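Local structure of alcohol dehydrogenase (Escherichia coli, 5VM2) at residues E103-N107 with F291-N295; I89-C95 with C109-M115. The protein is probably an NAD(H)- or NADP(H)-dependent oxidoreductase of the zinc-containing alcohol dehydrogenase family that acts on alcohol groups, its substrate still unknown. All coordinates share one frame; numbering follows the deposited sequence.

Contact 1 (E103-N107 with F291-N295)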
# COMPACT_ATOMS: atom_id res chain seq x y z
N GLU A 103 -18.32 4.71 -13.33
CA GLU A 103 -17.44 4.68 -14.50
C GLU A 103 -16.26 3.73 -14.35
O GLU A 103 -15.44 3.64 -15.26
CB GLU A 103 -16.92 6.10 -14.80
CG GLU A 103 -17.89 6.95 -15.59
CD GLU A 103 -17.49 8.42 -15.65
OE1 GLU A 103 -16.35 8.75 -15.25
OE2 GLU A 103 -18.31 9.24 -16.11
N GLY A 104 -16.15 3.03 -13.23
CA GLY A 104 -15.07 2.09 -13.02
C GLY A 104 -13.88 2.64 -12.26
O GLY A 104 -12.83 1.99 -12.24
N LYS A 105 -14.01 3.81 -11.65
CA LYS A 105 -12.93 4.45 -10.90
C LYS A 105 -13.35 4.71 -9.45
O LYS A 105 -13.11 5.79 -8.91
CB LYS A 105 -12.51 5.77 -11.56
CG LYS A 105 -11.80 5.65 -12.91
CD LYS A 105 -11.47 7.05 -13.44
CE LYS A 105 -10.80 7.03 -14.81
NZ LYS A 105 -10.66 8.42 -15.36
N TYR A 106 -13.97 3.72 -8.80
CA TYR A 106 -14.46 3.95 -7.44
C TYR A 106 -13.35 4.38 -6.49
O TYR A 106 -13.65 4.99 -5.46
CB TYR A 106 -15.17 2.69 -6.91
CG TYR A 106 -14.29 1.48 -6.61
CD1 TYR A 106 -13.51 1.42 -5.45
CD2 TYR A 106 -14.29 0.37 -7.45
CE1 TYR A 106 -12.73 0.30 -5.16
CE2 TYR A 106 -13.51 -0.76 -7.16
CZ TYR A 106 -12.73 -0.78 -6.02
OH TYR A 106 -11.95 -1.88 -5.71
N ASN A 107 -12.08 4.12 -6.83
CA ASN A 107 -10.99 4.50 -5.93
C ASN A 107 -10.91 6.01 -5.76
O ASN A 107 -10.45 6.48 -4.71
CB ASN A 107 -9.66 3.95 -6.44
CG ASN A 107 -9.34 4.36 -7.86
OD1 ASN A 107 -10.20 4.30 -8.74
ND2 ASN A 107 -8.09 4.75 -8.10
N PHE A 291 -3.60 6.28 -7.43
CA PHE A 291 -4.26 6.45 -6.14
C PHE A 291 -4.87 5.13 -5.68
O PHE A 291 -5.90 4.69 -6.20
CB PHE A 291 -5.33 7.53 -6.23
CG PHE A 291 -5.86 7.97 -4.90
CD1 PHE A 291 -7.12 7.57 -4.47
CD2 PHE A 291 -5.10 8.78 -4.08
CE1 PHE A 291 -7.61 7.97 -3.24
CE2 PHE A 291 -5.59 9.20 -2.84
CZ PHE A 291 -6.84 8.79 -2.43
N ARG A 292 -4.24 4.51 -4.67
CA ARG A 292 -4.73 3.28 -4.06
C ARG A 292 -4.97 2.20 -5.12
O ARG A 292 -4.03 1.75 -5.78
CB ARG A 292 -6.00 3.55 -3.25
CG ARG A 292 -5.75 4.45 -2.03
CD ARG A 292 -7.05 4.82 -1.33
NE ARG A 292 -6.82 5.71 -0.19
CZ ARG A 292 -7.73 6.55 0.29
NH1 ARG A 292 -8.93 6.62 -0.27
NH2 ARG A 292 -7.44 7.32 1.33
N TYR A 293 -6.22 1.76 -5.28
CA TYR A 293 -6.49 0.61 -6.12
C TYR A 293 -7.98 0.58 -6.43
O TYR A 293 -8.80 1.07 -5.65
CB TYR A 293 -6.08 -0.70 -5.43
CG TYR A 293 -6.18 -0.56 -3.94
CD1 TYR A 293 -7.42 -0.56 -3.32
CD2 TYR A 293 -5.05 -0.35 -3.16
CE1 TYR A 293 -7.53 -0.39 -1.96
CE2 TYR A 293 -5.15 -0.17 -1.80
CZ TYR A 293 -6.40 -0.19 -1.21
OH TYR A 293 -6.51 -0.01 0.14
N ALA A 294 -8.32 -0.02 -7.57
CA ALA A 294 -9.70 -0.33 -7.91
C ALA A 294 -9.71 -1.68 -8.60
O ALA A 294 -8.98 -1.89 -9.57
CB ALA A 294 -10.31 0.74 -8.83
N ASN A 295 -10.54 -2.60 -8.08
CA ASN A 295 -10.76 -3.94 -8.65
C ASN A 295 -9.46 -4.74 -8.78
O ASN A 295 -9.33 -5.56 -9.69
CB ASN A 295 -11.46 -3.85 -10.01
CG ASN A 295 -12.64 -2.89 -10.00
OD1 ASN A 295 -13.54 -3.01 -9.17
ND2 ASN A 295 -12.65 -1.94 -10.93
O HOH W 1 -10.19 5.03 -2.44

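Contact 2 (I89-C95 with C109-M115). With ZN (zinc ion), chain D.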
# COMPACT_ATOMS: atom_id res chain seq x y z
N ILE A 89 -9.51 -7.48 4.08
CA ILE A 89 -10.47 -6.44 3.75
C ILE A 89 -9.81 -5.42 2.84
O ILE A 89 -8.62 -5.10 3.00
CB ILE A 89 -11.05 -5.76 5.01
CG1 ILE A 89 -9.97 -5.01 5.78
CG2 ILE A 89 -11.74 -6.78 5.92
CD1 ILE A 89 -10.52 -3.87 6.60
N GLU A 90 -10.56 -4.97 1.84
CA GLU A 90 -10.18 -3.80 1.07
C GLU A 90 -10.66 -2.57 1.82
O GLU A 90 -11.88 -2.39 1.98
CB GLU A 90 -10.78 -3.85 -0.32
CG GLU A 90 -10.33 -2.73 -1.24
CD GLU A 90 -10.81 -2.89 -2.68
OE1 GLU A 90 -11.21 -4.02 -3.07
OE2 GLU A 90 -10.80 -1.89 -3.43
N PRO A 91 -9.77 -1.72 2.33
CA PRO A 91 -10.17 -0.72 3.34
C PRO A 91 -10.87 0.51 2.79
O PRO A 91 -11.26 1.37 3.59
CB PRO A 91 -8.83 -0.35 3.99
CG PRO A 91 -7.82 -0.56 2.92
CD PRO A 91 -8.31 -1.74 2.11
N GLY A 92 -11.04 0.64 1.48
CA GLY A 92 -11.77 1.77 0.94
C GLY A 92 -13.12 1.38 0.39
O GLY A 92 -13.20 0.69 -0.63
N VAL A 93 -14.19 1.80 1.06
CA VAL A 93 -15.56 1.46 0.67
C VAL A 93 -16.15 2.67 -0.04
O VAL A 93 -16.46 3.67 0.62
CB VAL A 93 -16.40 1.05 1.88
CG1 VAL A 93 -17.83 0.73 1.44
CG2 VAL A 93 -15.76 -0.12 2.62
N PRO A 94 -16.36 2.62 -1.36
CA PRO A 94 -16.83 3.79 -2.09
C PRO A 94 -18.34 3.92 -2.00
O PRO A 94 -19.04 3.05 -1.50
CB PRO A 94 -16.38 3.49 -3.52
CG PRO A 94 -16.58 2.00 -3.61
CD PRO A 94 -16.27 1.44 -2.23
N CYS A 95 -18.85 5.04 -2.53
CA CYS A 95 -20.27 5.33 -2.39
C CYS A 95 -21.12 4.46 -3.31
O CYS A 95 -22.27 4.16 -2.96
CB CYS A 95 -20.54 6.82 -2.64
SG CYS A 95 -20.81 7.38 -4.36
N CYS A 109 -13.56 7.94 -5.74
CA CYS A 109 -14.87 8.37 -5.27
C CYS A 109 -14.71 9.47 -4.22
O CYS A 109 -13.94 9.29 -3.25
CB CYS A 109 -15.64 7.19 -4.68
SG CYS A 109 -17.18 7.61 -3.80
N PRO A 110 -15.40 10.60 -4.35
CA PRO A 110 -15.25 11.68 -3.37
C PRO A 110 -15.82 11.35 -2.00
O PRO A 110 -15.52 12.07 -1.04
CB PRO A 110 -16.00 12.85 -4.02
CG PRO A 110 -17.02 12.20 -4.89
CD PRO A 110 -16.38 10.94 -5.41
N ASP A 111 -16.64 10.31 -1.88
CA ASP A 111 -17.21 9.90 -0.61
C ASP A 111 -16.75 8.50 -0.21
O ASP A 111 -17.51 7.75 0.40
CB ASP A 111 -18.74 9.95 -0.66
CG ASP A 111 -19.27 11.37 -0.77
OD1 ASP A 111 -18.87 12.23 0.04
OD2 ASP A 111 -20.10 11.62 -1.67
N VAL A 112 -15.51 8.14 -0.55
CA VAL A 112 -14.99 6.85 -0.11
C VAL A 112 -14.80 6.87 1.41
O VAL A 112 -14.40 7.89 1.99
CB VAL A 112 -13.67 6.52 -0.83
CG1 VAL A 112 -12.57 7.51 -0.46
CG2 VAL A 112 -13.23 5.09 -0.49
N ASP A 113 -15.15 5.76 2.05
CA ASP A 113 -14.90 5.61 3.48
C ASP A 113 -13.69 4.69 3.60
O ASP A 113 -13.81 3.47 3.45
CB ASP A 113 -16.13 5.05 4.18
CG ASP A 113 -15.87 4.71 5.64
OD1 ASP A 113 -16.74 4.11 6.30
OD2 ASP A 113 -14.78 5.05 6.13
N PHE A 114 -12.56 5.32 3.89
CA PHE A 114 -11.28 4.63 3.99
C PHE A 114 -10.88 4.52 5.45
O PHE A 114 -11.02 5.48 6.21
CB PHE A 114 -10.20 5.36 3.19
CG PHE A 114 -8.99 4.51 2.90
CD1 PHE A 114 -7.91 4.50 3.77
CD2 PHE A 114 -8.94 3.72 1.77
CE1 PHE A 114 -6.81 3.73 3.52
CE2 PHE A 114 -7.83 2.93 1.50
CZ PHE A 114 -6.76 2.94 2.38
N MET A 115 -10.39 3.34 5.84
CA MET A 115 -10.04 3.07 7.23
C MET A 115 -9.05 4.10 7.76
O MET A 115 -8.16 4.56 7.04
CB MET A 115 -9.44 1.68 7.36
CG MET A 115 -10.42 0.55 7.14
SD MET A 115 -10.04 -0.82 8.24
CE MET A 115 -11.06 -0.40 9.65
ZN ZN D . -18.72 7.15 -5.45

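Contact 1 (E103-N107 with F291-N295)
The phenol oxygen of Tyr106 is gripped by two groups: the backbone N of Asn295 donates to OH at 2.9 Å in an almost perfectly straight bond, and the carboxylate oxygen OE2 of Glu90 is its second hydrogen-bonding partner. These two bonds fix the position of the hydroxyl, while the neighbours of the ring restrict its turn. With CG lying between the backbone N and the carbonyl carbon (chi1 70°), the ring reaches across to Ala294, whose CB sits over one face 4.1 Å from the centroid, a CH-pi contact. The small methyl suits this place, since the ring rests close against the backbone of Ala294. The carboxamide oxygen OD1 of Asn295 comes to the ring edge instead, in plane, 3.0 Å from CE2, and the amide plane is turned 72° from the ring.

The CB of Asn107 is directed toward 291-295, and its short amide brings an N-H donor to the facing backbone. ND2 donates to the carbonyl O of Phe291 at 2.9 Å (N-H...O 168°), in the carbonyl plane and nearly in its own amide plane, while CB lies 3.1 Å from Tyr293 O. One water bridges Asn107 O and Arg292 NH1, and the ring of Phe291 turns its edge to the same Asn107 O.

Gly104, with positive phi, closes helix 99-102 in a Schellman motif. The contact thus joins the loop leaving that helix to the loop between strand 286-290, an outermost strand of the parallel sheet, and helix 297-305, while helix 145-163 packs against Asn107 and Tyr293.

Contact 2 (I89-C95 with C109-M115)
Pro91 packs closely against Phe114 and Met115, at the buried end of the contact. Its CG lies 3.7 Å from CZ of Phe114, and its CB stands over one face of that ring, toward the rim. Next to Phe114, just beyond its strand, Met115 brings CG to 3.6 Å from Pro91 CB; bent at its second and third torsions, it then carries SD to 3.5 Å from CD1 of Ile89, the two side chains crossing at about a right angle. Gly92, having no side chain, lets CD2 of the Phe114 ring lie directly against its CA at 3.5 Å.

Two short strands, 92-93 and 113-114, form an antiparallel pair. Gly92 and Phe114 are its non-hydrogen-bonded pair; Val93 and Asp113 are hydrogen-bonded, Val93 N to Asp113 O and Asp113 N to Val93 O, each 2.9 Å, nearly straight at the hydrogen but with the donor above the carbonyl plane. Met115 N, donating to Pro91 O, extends the pairing. The ladder leads into the structural zinc lobe familiar from zinc-containing alcohol dehydrogenases, where Cys95 and Cys109 bind the zinc ion through SG, at 2.4 and 2.3 Å, with Cys98 and Cys101 completing the four-cysteine site. Cys109 SG also accepts a hydrogen bond from Cys95 N at 3.3 Å and a weak one from Asp111 N, which would be expected to temper the charge of the thiolate.

Looser is the turn side, where the CB of Asp111 barely approaches that of Cys95. In this type I turn from Cys109 to Val112, proline's restricted phi (-69°) suits Pro110 to the second position, and charged Asp111 suits the exposed third.

Overall arrangement
Contact 1 and contact 2 have their centres 10 Å apart, and their segments alternate along the chain. They touch directly: the Tyr106 OH to Glu90 OE2 link spans 2.6 Å, and Arg292 forms a cation-pi pair with Phe114, its NE 3.4 Å from CE2 of the ring. Tyr293 OH packs 3.5 Å from the same CE2 and is hydrogen-bonded to Glu152, which binds the magnesium ion with His65 and Glu66, probably at the family's catalytic metal site. That ion lies about 6 Å from the side chains of both Tyr293 and Phe114. Contact 2 supplies two of the four cysteines of the other, structural site, whose zinc ion is about 6 Å from the Tyr106 side chain.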